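Local structure of alpha,alpha-trehalose-phosphate synthase (UDP-forming) (Burkholderia vietnamiensis, 5TVG) at residues Leu12-Asn17 against Gly30-Gly35; Lys41-Val46 against Asp460-Ala465; Ala243-Gln248 against Glu351-Met356; Lys253-Leu258 against Phe359-Val364. The protein belongs to glycosyltransferase family 20, has the two-domain GT-B architecture, and holds uridine-5'-diphosphate and a magnesium ion in this crystal structure. All blocks are in the same frame, centred on the assembly; numbering follows the deposited sequence.

Interaction 1. Residues Leu12-Asn17 against Gly30-Gly35; sequences LIVVSN and GGLAVG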
loop_
_atom_site.group_PDB
_atom_site.type_symbol
_atom_site.label_atom_id
_atom_site.label_comp_id
_atom_site.label_asym_id
_atom_site.label_seq_id
_atom_site.Cartn_x
_atom_site.Cartn_y
_atom_site.Cartn_z
ATOM N N LEU A 12 -32.158 -33.997 19.909
ATOM C CA LEU A 12 -31.009 -33.524 19.142
ATOM C C LEU A 12 -30.584 -32.190 19.724
ATOM O O LEU A 12 -31.404 -31.275 19.823
ATOM C CB LEU A 12 -31.352 -33.366 17.668
ATOM C CG LEU A 12 -30.192 -32.781 16.812
ATOM C CD1 LEU A 12 -29.015 -33.759 16.666
ATOM C CD2 LEU A 12 -30.734 -32.367 15.489
ATOM N N ILE A 13 -29.315 -32.084 20.112
ATOM C CA ILE A 13 -28.725 -30.833 20.573
ATOM C C ILE A 13 -27.812 -30.319 19.456
ATOM O O ILE A 13 -26.745 -30.892 19.210
ATOM C CB ILE A 13 -27.928 -31.014 21.872
ATOM C CG1 ILE A 13 -28.680 -31.871 22.900
ATOM C CG2 ILE A 13 -27.434 -29.624 22.404
ATOM C CD1 ILE A 13 -29.995 -31.304 23.398
ATOM N N VAL A 14 -28.192 -29.228 18.814
ATOM C CA VAL A 14 -27.346 -28.596 17.799
ATOM C C VAL A 14 -26.511 -27.530 18.489
ATOM O O VAL A 14 -27.036 -26.711 19.254
ATOM C CB VAL A 14 -28.190 -27.998 16.658
ATOM C CG1 VAL A 14 -27.326 -27.087 15.708
ATOM C CG2 VAL A 14 -28.874 -29.104 15.867
ATOM N N VAL A 15 -25.202 -27.581 18.269
ATOM C CA VAL A 15 -24.251 -26.642 18.847
ATOM C C VAL A 15 -23.548 -25.957 17.676
ATOM O O VAL A 15 -23.008 -26.640 16.790
ATOM C CB VAL A 15 -23.247 -27.350 19.776
ATOM C CG1 VAL A 15 -22.248 -26.347 20.371
ATOM C CG2 VAL A 15 -23.969 -28.158 20.881
ATOM N N SER A 16 -23.632 -24.627 17.616
ATOM C CA SER A 16 -22.991 -23.892 16.527
ATOM C C SER A 16 -22.603 -22.496 17.004
ATOM O O SER A 16 -22.998 -22.051 18.086
ATOM C CB SER A 16 -23.891 -23.834 15.288
ATOM O OG SER A 16 -25.094 -23.134 15.531
ATOM N N ASN A 17 -21.805 -21.803 16.186
ATOM C CA ASN A 17 -21.292 -20.508 16.617
ATOM C C ASN A 17 -22.407 -19.486 16.771
ATOM O O ASN A 17 -22.458 -18.773 17.774
ATOM C CB ASN A 17 -20.228 -19.970 15.678
ATOM C CG ASN A 17 -19.545 -18.712 16.264
ATOM O OD1 ASN A 17 -19.133 -18.702 17.441
ATOM N ND2 ASN A 17 -19.461 -17.644 15.466
ATOM N N GLY A 30 -31.746 -18.964 4.807
ATOM C CA GLY A 30 -31.198 -20.307 4.711
ATOM C C GLY A 30 -30.506 -20.742 5.977
ATOM O O GLY A 30 -31.106 -20.770 7.066
ATOM N N GLY A 31 -29.220 -21.035 5.837
ATOM C CA GLY A 31 -28.348 -21.242 6.964
ATOM C C GLY A 31 -28.543 -22.596 7.620
ATOM O O GLY A 31 -29.242 -23.477 7.135
ATOM N N LEU A 32 -27.870 -22.744 8.755
ATOM C CA LEU A 32 -27.909 -23.985 9.489
ATOM C C LEU A 32 -29.341 -24.323 9.898
ATOM O O LEU A 32 -29.709 -25.498 9.930
ATOM C CB LEU A 32 -26.976 -23.862 10.698
ATOM C CG LEU A 32 -26.759 -25.141 11.502
ATOM C CD1 LEU A 32 -26.249 -26.252 10.565
ATOM C CD2 LEU A 32 -25.773 -24.867 12.612
ATOM N N ALA A 33 -30.180 -23.300 10.087
ATOM C CA ALA A 33 -31.552 -23.499 10.552
ATOM C C ALA A 33 -32.333 -24.410 9.620
ATOM O O ALA A 33 -33.044 -25.322 10.068
ATOM C CB ALA A 33 -32.276 -22.158 10.660
ATOM N N VAL A 34 -32.272 -24.145 8.313
ATOM C CA VAL A 34 -33.093 -24.978 7.440
ATOM C C VAL A 34 -32.517 -26.386 7.394
ATOM O O VAL A 34 -33.260 -27.342 7.186
ATOM C CB VAL A 34 -33.289 -24.333 6.057
ATOM C CG1 VAL A 34 -32.017 -24.415 5.199
ATOM C CG2 VAL A 34 -34.518 -24.961 5.380
ATOM N N GLY A 35 -31.221 -26.538 7.673
ATOM C CA GLY A 35 -30.637 -27.859 7.698
ATOM C C GLY A 35 -31.103 -28.710 8.873
ATOM O O GLY A 35 -31.320 -29.915 8.710
#
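L32 lays its CD2 methyl against the side chain of S16, with L32 CD2 only 3.4 Å from S16 CB, tighter than ordinary van der Waals contact. The same methyl also touches the hydroxyl, S16 OG lying 3.5 Å from L32 CD2. With chi1 at 63°, the hydroxyl is held between the backbone N and the carbonyl carbon of its own residue; there it hydrogen-bonds W47 NE1, outside the two segments. V14, two residues back on the same face of the strand, meets the leucine tip to tip, V14 CG1 standing 4.1 Å from L32 CD2. Strand 12-16 and helix 31-43 are the first two elements of a beta-alpha-beta unit that ends in strand 46-48, part of the Rossmann-like N-terminal domain of a GT-B protein. The intervening V15 points its side chain away from the helix and packs on I136. L32 sits in the opening turn of the helix, just after G31, whose phi is positive, and CG anti to N (chi1 -173°) sends the branch down to the strand. W47 and H139 also touch L32, whose side chain lies about 10 Å from the bound uridine-5'-diphosphate.

Interaction 2. Residues Lys41-Val46 against Asp460-Ala465; sequences KQTGGV and DLRSVA
Q42 and T43, in the last turn of helix 31-43, both meet the guanidinium of R462. On the polar side, the amide group of Q42 lies beside R462 NH2, its plane turned 40° from that of the guanidinium; which way round the amide sits is doubtful. The apolar part is the methyl of T43, which comes in at the guanidinium edge, close to its plane, with T43 CG2 3.6 Å from R462 NH2. The hydroxyl of T43 is engaged elsewhere, with L12 N and A39 O. What makes the reach possible is the arginine chain, stretched from CG to NE (chi3 180°) toward the end of helix 31-43. Backbone bonds shape both ends: helix 31-43 closes in a Schellman motif at G44, and D460 O takes both V464 N at 2.8 Å and S463 N at 3.2 Å where the chain passes into helix 464-468. As in other GT-B proteins, the C-terminal helices return to the N-terminal domain, L461 packing on L135 and W137. With Q42 and R462 both exposed and a glycerol weakly bonded to R462 NH1, the contact lies at the surface, where the charge of R462 is probably screened by solvent.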
loop_
_atom_site.group_PDB
_atom_site.type_symbol
_atom_site.label_atom_id
_atom_site.label_comp_id
_atom_site.label_asym_id
_atom_site.label_seq_id
_atom_site.Cartn_x
_atom_site.Cartn_y
_atom_site.Cartn_z
ATOM N N LYS A 41 -37.421 -30.095 15.694
ATOM C CA LYS A 41 -38.846 -30.216 15.976
ATOM C C LYS A 41 -39.235 -31.662 16.226
ATOM O O LYS A 41 -40.046 -31.945 17.114
ATOM C CB LYS A 41 -39.689 -29.668 14.828
ATOM C CG LYS A 41 -39.700 -28.169 14.684
ATOM C CD LYS A 41 -40.694 -27.774 13.608
ATOM C CE LYS A 41 -40.680 -26.280 13.347
ATOM N NZ LYS A 41 -41.832 -25.909 12.471
ATOM N N GLN A 42 -38.674 -32.592 15.447
ATOM C CA GLN A 42 -39.067 -33.984 15.588
ATOM C C GLN A 42 -38.704 -34.509 16.966
ATOM O O GLN A 42 -39.483 -35.234 17.579
ATOM C CB GLN A 42 -38.397 -34.850 14.501
ATOM C CG GLN A 42 -38.793 -36.332 14.605
ATOM C CD GLN A 42 -37.882 -37.300 13.819
ATOM O OE1 GLN A 42 -38.362 -38.078 12.990
ATOM N NE2 GLN A 42 -36.587 -37.282 14.110
ATOM N N THR A 43 -37.529 -34.128 17.481
ATOM C CA THR A 43 -36.992 -34.708 18.708
ATOM C C THR A 43 -37.191 -33.832 19.942
ATOM O O THR A 43 -36.667 -34.175 21.004
ATOM C CB THR A 43 -35.500 -35.031 18.535
ATOM O OG1 THR A 43 -34.750 -33.819 18.521
ATOM C CG2 THR A 43 -35.230 -35.853 17.260
ATOM N N GLY A 44 -37.863 -32.686 19.814
ATOM C CA GLY A 44 -37.952 -31.706 20.890
ATOM C C GLY A 44 -36.600 -31.237 21.404
ATOM O O GLY A 44 -36.386 -31.152 22.625
ATOM N N GLY A 45 -35.687 -30.923 20.476
ATOM C CA GLY A 45 -34.291 -30.689 20.790
ATOM C C GLY A 45 -33.948 -29.254 21.205
ATOM O O GLY A 45 -34.809 -28.390 21.392
ATOM N N VAL A 46 -32.642 -29.007 21.329
ATOM C CA VAL A 46 -32.108 -27.737 21.794
ATOM C C VAL A 46 -31.065 -27.250 20.802
ATOM O O VAL A 46 -30.278 -28.045 20.266
ATOM C CB VAL A 46 -31.485 -27.861 23.205
ATOM C CG1 VAL A 46 -30.977 -26.519 23.681
ATOM C CG2 VAL A 46 -32.484 -28.476 24.230
ATOM N N ASP A 460 -26.656 -41.669 11.904
ATOM C CA ASP A 460 -25.367 -42.038 12.472
ATOM C C ASP A 460 -25.268 -41.663 13.948
ATOM O O ASP A 460 -24.691 -42.411 14.749
ATOM C CB ASP A 460 -24.251 -41.375 11.676
ATOM C CG ASP A 460 -24.010 -42.055 10.321
ATOM O OD1 ASP A 460 -24.563 -43.152 10.089
ATOM O OD2 ASP A 460 -23.316 -41.466 9.475
ATOM N N LEU A 461 -25.862 -40.531 14.335
ATOM C CA LEU A 461 -25.832 -40.100 15.729
ATOM C C LEU A 461 -26.640 -41.062 16.617
ATOM O O LEU A 461 -26.215 -41.409 17.725
ATOM C CB LEU A 461 -26.351 -38.659 15.760
ATOM C CG LEU A 461 -25.704 -37.487 16.484
ATOM C CD1 LEU A 461 -24.206 -37.533 16.484
ATOM C CD2 LEU A 461 -26.091 -36.280 15.644
ATOM N N ARG A 462 -27.780 -41.538 16.115
ATOM C CA ARG A 462 -28.630 -42.522 16.792
ATOM C C ARG A 462 -28.027 -43.915 16.892
ATOM O O ARG A 462 -28.596 -44.748 17.596
ATOM C CB ARG A 462 -29.972 -42.630 16.092
ATOM C CG ARG A 462 -30.854 -41.462 16.380
ATOM C CD ARG A 462 -32.057 -41.446 15.499
ATOM N NE ARG A 462 -32.900 -40.307 15.793
ATOM C CZ ARG A 462 -33.774 -39.786 14.943
ATOM N NH1 ARG A 462 -33.919 -40.309 13.739
ATOM N NH2 ARG A 462 -34.505 -38.738 15.297
ATOM N N SER A 463 -26.919 -44.210 16.216
ATOM C CA SER A 463 -26.466 -45.603 16.162
ATOM C C SER A 463 -24.964 -45.828 16.243
ATOM O O SER A 463 -24.559 -46.921 16.641
ATOM C CB SER A 463 -26.942 -46.228 14.849
ATOM O OG SER A 463 -26.288 -45.523 13.762
ATOM N N VAL A 464 -24.115 -44.867 15.911
ATOM C CA VAL A 464 -22.690 -45.170 15.809
ATOM C C VAL A 464 -22.116 -45.477 17.179
ATOM O O VAL A 464 -21.552 -46.551 17.404
ATOM C CB VAL A 464 -21.925 -44.020 15.108
ATOM C CG1 VAL A 464 -20.410 -44.199 15.241
ATOM C CG2 VAL A 464 -22.289 -43.960 13.645
ATOM N N ALA A 465 -22.256 -44.544 18.114
ATOM C CA ALA A 465 -21.689 -44.778 19.430
ATOM C C ALA A 465 -22.182 -46.107 19.996
ATOM O O ALA A 465 -21.387 -46.895 20.521
ATOM C CB ALA A 465 -22.007 -43.604 20.368
#

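Interaction 3. Residues Ala243-Gln248 against Glu351-Met356; sequences AEAAVQ and ERNLLM. With UDP (uridine-5'-diphosphate), chain I.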
loop_
_atom_site.group_PDB
_atom_site.type_symbol
_atom_site.label_atom_id
_atom_site.label_comp_id
_atom_site.label_asym_id
_atom_site.label_seq_id
_atom_site.Cartn_x
_atom_site.Cartn_y
_atom_site.Cartn_z
ATOM N N ALA A 243 -37.179 -23.447 -6.484
ATOM C CA ALA A 243 -37.856 -23.127 -7.736
ATOM C C ALA A 243 -39.106 -22.303 -7.476
ATOM O O ALA A 243 -39.342 -21.280 -8.128
ATOM C CB ALA A 243 -38.221 -24.412 -8.484
ATOM N N GLU A 244 -39.909 -22.727 -6.505
ATOM C CA GLU A 244 -41.132 -21.996 -6.192
ATOM C C GLU A 244 -40.835 -20.587 -5.698
ATOM O O GLU A 244 -41.502 -19.626 -6.098
ATOM C CB GLU A 244 -41.930 -22.747 -5.145
ATOM C CG GLU A 244 -43.242 -22.090 -4.844
ATOM C CD GLU A 244 -44.298 -23.112 -4.489
ATOM O OE1 GLU A 244 -44.762 -23.113 -3.312
ATOM O OE2 GLU A 244 -44.635 -23.918 -5.398
ATOM N N ALA A 245 -39.825 -20.441 -4.847
ATOM C CA ALA A 245 -39.473 -19.113 -4.369
ATOM C C ALA A 245 -39.043 -18.227 -5.530
ATOM O O ALA A 245 -39.421 -17.049 -5.596
ATOM C CB ALA A 245 -38.359 -19.218 -3.326
ATOM N N ALA A 246 -38.303 -18.792 -6.491
ATOM C CA ALA A 246 -37.815 -17.978 -7.606
ATOM C C ALA A 246 -38.965 -17.481 -8.469
ATOM O O ALA A 246 -38.946 -16.345 -8.953
ATOM C CB ALA A 246 -36.821 -18.778 -8.455
ATOM N N VAL A 247 -39.982 -18.318 -8.667
ATOM C CA VAL A 247 -41.136 -17.907 -9.453
ATOM C C VAL A 247 -42.009 -16.949 -8.651
ATOM O O VAL A 247 -42.421 -15.896 -9.156
ATOM C CB VAL A 247 -41.912 -19.167 -9.898
ATOM C CG1 VAL A 247 -43.322 -18.825 -10.335
ATOM C CG2 VAL A 247 -41.151 -19.886 -11.017
ATOM N N GLN A 248 -42.233 -17.272 -7.372
ATOM C CA GLN A 248 -43.119 -16.487 -6.525
ATOM C C GLN A 248 -42.636 -15.052 -6.404
ATOM O O GLN A 248 -43.442 -14.118 -6.427
ATOM C CB GLN A 248 -43.196 -17.135 -5.137
ATOM C CG GLN A 248 -44.019 -16.383 -4.100
ATOM C CD GLN A 248 -43.921 -16.997 -2.677
ATOM O OE1 GLN A 248 -43.213 -17.994 -2.440
ATOM N NE2 GLN A 248 -44.639 -16.390 -1.733
ATOM N N GLU A 351 -32.799 -10.204 0.398
ATOM C CA GLU A 351 -33.592 -11.334 0.848
ATOM C C GLU A 351 -33.314 -12.542 -0.047
ATOM O O GLU A 351 -33.292 -12.425 -1.277
ATOM C CB GLU A 351 -35.065 -10.929 0.786
ATOM C CG GLU A 351 -36.047 -11.806 1.534
ATOM C CD GLU A 351 -37.481 -11.523 1.109
ATOM O OE1 GLU A 351 -37.727 -10.408 0.569
ATOM O OE2 GLU A 351 -38.344 -12.420 1.298
ATOM N N ARG A 352 -33.100 -13.703 0.580
ATOM C CA ARG A 352 -32.660 -14.898 -0.146
ATOM C C ARG A 352 -33.626 -15.274 -1.270
ATOM O O ARG A 352 -33.200 -15.703 -2.348
ATOM C CB ARG A 352 -32.483 -16.057 0.833
ATOM C CG ARG A 352 -31.632 -17.173 0.319
ATOM C CD ARG A 352 -31.109 -18.091 1.423
ATOM N NE ARG A 352 -30.832 -19.411 0.857
ATOM C CZ ARG A 352 -31.759 -20.351 0.738
ATOM N NH1 ARG A 352 -32.985 -20.085 1.164
ATOM N NH2 ARG A 352 -31.469 -21.546 0.208
ATOM N N ASN A 353 -34.927 -15.094 -1.062
ATOM C CA ASN A 353 -35.863 -15.394 -2.143
ATOM C C ASN A 353 -35.695 -14.444 -3.331
ATOM O O ASN A 353 -35.915 -14.858 -4.483
ATOM C CB ASN A 353 -37.287 -15.343 -1.627
ATOM C CG ASN A 353 -37.584 -16.480 -0.677
ATOM O OD1 ASN A 353 -38.454 -16.363 0.173
ATOM N ND2 ASN A 353 -36.814 -17.565 -0.780
ATOM N N LEU A 354 -35.340 -13.171 -3.086
ATOM C CA LEU A 354 -35.017 -12.284 -4.209
ATOM C C LEU A 354 -33.829 -12.827 -4.994
ATOM O O LEU A 354 -33.829 -12.811 -6.232
ATOM C CB LEU A 354 -34.726 -10.860 -3.714
ATOM C CG LEU A 354 -35.936 -10.006 -3.314
ATOM C CD1 LEU A 354 -35.521 -8.684 -2.684
ATOM C CD2 LEU A 354 -36.786 -9.738 -4.550
ATOM N N LEU A 355 -32.817 -13.335 -4.289
ATOM C CA LEU A 355 -31.658 -13.888 -4.974
ATOM C C LEU A 355 -32.064 -14.983 -5.965
ATOM O O LEU A 355 -31.506 -15.072 -7.071
ATOM C CB LEU A 355 -30.650 -14.416 -3.945
ATOM C CG LEU A 355 -29.979 -13.402 -3.016
ATOM C CD1 LEU A 355 -28.933 -14.080 -2.189
ATOM C CD2 LEU A 355 -29.337 -12.268 -3.827
ATOM N N MET A 356 -33.030 -15.825 -5.587
ATOM C CA MET A 356 -33.489 -16.892 -6.485
ATOM C C MET A 356 -34.126 -16.330 -7.752
ATOM O O MET A 356 -33.907 -16.852 -8.848
ATOM C CB MET A 356 -34.454 -17.822 -5.743
ATOM C CG MET A 356 -33.890 -18.294 -4.384
ATOM S SD MET A 356 -32.249 -19.047 -4.544
ATOM C CE MET A 356 -31.606 -18.890 -2.900
HETATM N N1 UDP I . -26.892 -15.620 0.901
HETATM C C2 UDP I . -28.015 -14.835 1.092
HETATM N N3 UDP I . -27.838 -13.495 0.864
HETATM C C4 UDP I . -26.672 -12.864 0.475
HETATM C C5 UDP I . -25.541 -13.744 0.302
HETATM C C6 UDP I . -25.686 -15.067 0.529
HETATM O O2 UDP I . -29.099 -15.294 1.416
HETATM O O4 UDP I . -26.670 -11.625 0.324
HETATM C "C1'" UDP I . -27.038 -17.074 1.147
HETATM C "C2'" UDP I . -27.038 -17.976 -0.089
HETATM O "O2'" UDP I . -28.375 -18.116 -0.529
HETATM C "C3'" UDP I . -26.560 -19.296 0.510
HETATM C "C4'" UDP I . -25.559 -18.836 1.562
HETATM O "O4'" UDP I . -25.966 -17.507 1.951
HETATM O "O3'" UDP I . -27.585 -20.123 1.048
HETATM C "C5'" UDP I . -24.164 -18.740 1.013
HETATM O "O5'" UDP I . -23.587 -19.998 1.355
HETATM P PA UDP I . -22.475 -20.652 0.469
HETATM O O1A UDP I . -22.421 -22.083 0.877
HETATM O O2A UDP I . -22.688 -20.351 -1.005
HETATM O O3A UDP I . -21.130 -19.916 0.914
HETATM P PB UDP I . -20.788 -19.336 2.351
HETATM O O1B UDP I . -21.414 -20.342 3.323
HETATM O O2B UDP I . -19.293 -19.577 2.493
HETATM O O3B UDP I . -21.215 -17.917 2.498
#
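A chi1 of -69° swings the amide of N353 back alongside its own backbone N, where it meets A245. In M356, CB faces A246 by its place on the helix, while chi1 (-50°) and the bend at chi2 turn the thioether away from helix 239-248. N353 ND2 ends 3.4 Å from A245 CB. One turn on, the helices come closest: A246 CB is 3.7 Å from M356 CB and 3.5 Å from M356 O, and the two small alanine side chains let the backbones of 243-248 and 351-356 approach this far. The folded M356 chain carries CE over one face of the R352 guanidinium, 3.8 Å above its plane and offset to the rim. R352 itself serves the nucleotide. Its NE makes two weak hydrogen bonds to the ribose of uridine-5'-diphosphate, from R352 NE to O2' at 3.1 Å and from R352 NE to O3' at 3.3 Å; at the base, L355 CD1 lies 3.3 Å from N3 of the uracil. Helix 352-361 of the C-terminal Rossmann-like domain thus packs closely on alanine methyls through N353 and M356, and meets the nucleotide through R352 and L355. With both NE bonds weak, the guanidinium is probably steadied by its salt bridge from NH2 to E380, which also bonds the nucleotide, and by the bond from NH1 to S28 O.

Interaction 4. Residues Lys253-Leu258 against Phe359-Val364; sequences KPVKML and FRMSQV. With MG (magnesium ion), chain O.
M361 runs past V255 in the opposite direction, so that the end of one chain lies beside the other. M361 CE is 3.5 Å from V255 CG1, a tight fit for two methyl carbons. L258 comes at a slant: its CG is 4.2 Å from M361 SD, and L258 CD2 is equally far from M361 CE. The methionine is extended through chi1 (-172°) and chi2, then bends at chi3 to -26°, a far from staggered value that turns the methyl to V255. The thioether therefore bridges successive turns of helix 253-262. This helix leads into strand 266-271 and helix 352-361 into strand 364-367, neighbouring parallel strands in the six-stranded sheet of the C-terminal Rossmann-like domain; M361 joins the two helices just before the second strand begins. L338 of the second subunit also packs on P254 and L258. Where helix 352-361 ends, the backbone turns to a magnesium ion, bound by R360 O at 2.1 Å and S362 O at 2.3 Å, with a water and Q385 OE1 completing the modelled ligands. S362 OG donates to F359 O at 2.6 Å, tilted 26° from the carbonyl plane, and also bonds Y381 OH. F359 O accepts a second hydrogen bond, from Q385 NE2.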
loop_
_atom_site.group_PDB
_atom_site.type_symbol
_atom_site.label_atom_id
_atom_site.label_comp_id
_atom_site.label_asym_id
_atom_site.label_seq_id
_atom_site.Cartn_x
_atom_site.Cartn_y
_atom_site.Cartn_z
ATOM N N LYS A 253 -40.254 -5.737 -6.726
ATOM C CA LYS A 253 -39.693 -4.502 -7.286
ATOM C C LYS A 253 -38.216 -4.598 -7.641
ATOM O O LYS A 253 -37.846 -4.156 -8.743
ATOM C CB LYS A 253 -39.941 -3.328 -6.325
ATOM N N PRO A 254 -37.326 -5.126 -6.791
ATOM C CA PRO A 254 -35.916 -5.225 -7.211
ATOM C C PRO A 254 -35.734 -6.052 -8.470
ATOM O O PRO A 254 -34.853 -5.755 -9.297
ATOM C CB PRO A 254 -35.238 -5.905 -6.010
ATOM C CG PRO A 254 -36.161 -5.661 -4.845
ATOM C CD PRO A 254 -37.538 -5.669 -5.429
ATOM N N VAL A 255 -36.572 -7.073 -8.649
ATOM C CA VAL A 255 -36.441 -7.938 -9.811
ATOM C C VAL A 255 -36.862 -7.192 -11.063
ATOM O O VAL A 255 -36.196 -7.269 -12.109
ATOM C CB VAL A 255 -37.265 -9.226 -9.609
ATOM C CG1 VAL A 255 -37.037 -10.188 -10.781
ATOM C CG2 VAL A 255 -36.952 -9.875 -8.252
ATOM N N LYS A 256 -37.965 -6.444 -10.976
ATOM C CA LYS A 256 -38.395 -5.640 -12.116
ATOM C C LYS A 256 -37.371 -4.555 -12.434
ATOM O O LYS A 256 -37.114 -4.264 -13.600
ATOM C CB LYS A 256 -39.774 -5.021 -11.842
ATOM N N MET A 257 -36.775 -3.947 -11.405
ATOM C CA MET A 257 -35.759 -2.927 -11.630
ATOM C C MET A 257 -34.623 -3.491 -12.465
ATOM O O MET A 257 -34.170 -2.858 -13.429
ATOM C CB MET A 257 -35.221 -2.389 -10.294
ATOM C CG MET A 257 -36.147 -1.425 -9.547
ATOM S SD MET A 257 -35.565 -1.043 -7.861
ATOM C CE MET A 257 -33.795 -0.894 -8.135
ATOM N N LEU A 258 -34.154 -4.689 -12.105
ATOM C CA LEU A 258 -33.040 -5.300 -12.825
ATOM C C LEU A 258 -33.447 -5.659 -14.249
ATOM O O LEU A 258 -32.750 -5.305 -15.205
ATOM C CB LEU A 258 -32.523 -6.530 -12.067
ATOM C CG LEU A 258 -31.344 -7.235 -12.758
ATOM C CD1 LEU A 258 -30.192 -6.251 -13.028
ATOM C CD2 LEU A 258 -30.864 -8.396 -11.908
ATOM N N PHE A 359 -31.193 -15.255 -10.006
ATOM C CA PHE A 359 -30.571 -16.413 -10.650
ATOM C C PHE A 359 -31.391 -16.882 -11.848
ATOM O O PHE A 359 -30.844 -17.144 -12.925
ATOM C CB PHE A 359 -30.422 -17.566 -9.650
ATOM C CG PHE A 359 -29.432 -17.301 -8.544
ATOM C CD1 PHE A 359 -28.407 -16.379 -8.714
ATOM C CD2 PHE A 359 -29.582 -17.937 -7.298
ATOM C CE1 PHE A 359 -27.504 -16.126 -7.696
ATOM C CE2 PHE A 359 -28.688 -17.698 -6.276
ATOM C CZ PHE A 359 -27.636 -16.790 -6.467
ATOM N N ARG A 360 -32.713 -17.009 -11.672
ATOM C CA ARG A 360 -33.571 -17.463 -12.769
ATOM C C ARG A 360 -33.507 -16.523 -13.973
ATOM O O ARG A 360 -33.475 -16.974 -15.123
ATOM C CB ARG A 360 -35.001 -17.571 -12.271
ATOM C CG ARG A 360 -35.998 -18.191 -13.218
ATOM C CD ARG A 360 -37.301 -18.428 -12.421
ATOM N NE ARG A 360 -38.300 -19.176 -13.169
ATOM C CZ ARG A 360 -38.485 -20.487 -13.069
ATOM N NH1 ARG A 360 -37.726 -21.210 -12.241
ATOM N NH2 ARG A 360 -39.432 -21.073 -13.797
ATOM N N MET A 361 -33.530 -15.212 -13.723
ATOM C CA MET A 361 -33.513 -14.239 -14.811
ATOM C C MET A 361 -32.220 -14.319 -15.601
ATOM O O MET A 361 -32.231 -14.083 -16.808
ATOM C CB MET A 361 -33.728 -12.814 -14.267
ATOM C CG MET A 361 -33.915 -11.721 -15.352
ATOM S SD MET A 361 -33.813 -10.048 -14.609
ATOM C CE MET A 361 -34.322 -10.490 -12.953
ATOM N N SER A 362 -31.112 -14.671 -14.947
ATOM C CA SER A 362 -29.797 -14.632 -15.565
ATOM C C SER A 362 -29.596 -15.756 -16.572
ATOM O O SER A 362 -30.293 -16.779 -16.567
ATOM C CB SER A 362 -28.693 -14.742 -14.521
ATOM O OG SER A 362 -28.771 -16.006 -13.891
ATOM N N GLN A 363 -28.597 -15.546 -17.448
ATOM C CA GLN A 363 -28.148 -16.561 -18.390
ATOM C C GLN A 363 -26.969 -17.358 -17.852
ATOM O O GLN A 363 -26.769 -18.502 -18.265
ATOM C CB GLN A 363 -27.735 -15.905 -19.734
ATOM C CG GLN A 363 -28.927 -15.440 -20.577
ATOM C CD GLN A 363 -29.797 -14.342 -19.891
ATOM O OE1 GLN A 363 -29.314 -13.277 -19.508
ATOM N NE2 GLN A 363 -31.067 -14.639 -19.715
ATOM N N VAL A 364 -26.191 -16.798 -16.931
ATOM C CA VAL A 364 -24.983 -17.450 -16.433
ATOM C C VAL A 364 -24.899 -17.281 -14.927
ATOM O O VAL A 364 -25.075 -16.172 -14.406
ATOM C CB VAL A 364 -23.708 -16.857 -17.078
ATOM C CG1 VAL A 364 -22.467 -17.542 -16.537
ATOM C CG2 VAL A 364 -23.774 -16.929 -18.608
HETATM MG MG MG O . -32.027 -18.157 -16.053
HETATM O O HOH W 1 -32.090 -18.586 -18.572
#

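Overall arrangement
Interactions 1 and 2 lie at the N-terminal domain, onto which 460-465 returns, and share helix 31-43; their centres are about 13 Å apart, and V14 N hydrogen-bonds V46 O at 2.8 Å. Interactions 3 and 4 share helix 352-361 in the other domain, centres about 10 Å apart, with V247 CG2 3.4 Å from R360 CZ. The domains face each other where interactions 1 and 3 touch: G30 N lies 3.6 Å from R352 CD, close to the uridine-5'-diphosphate that R352 and L355 contact directly. Interaction 4 is further back, the L258 side chain about 13 Å from the nucleotide, and holds the magnesium ion. Interactions 2 and 4 are the farthest apart, their centres about 40 Å from each other.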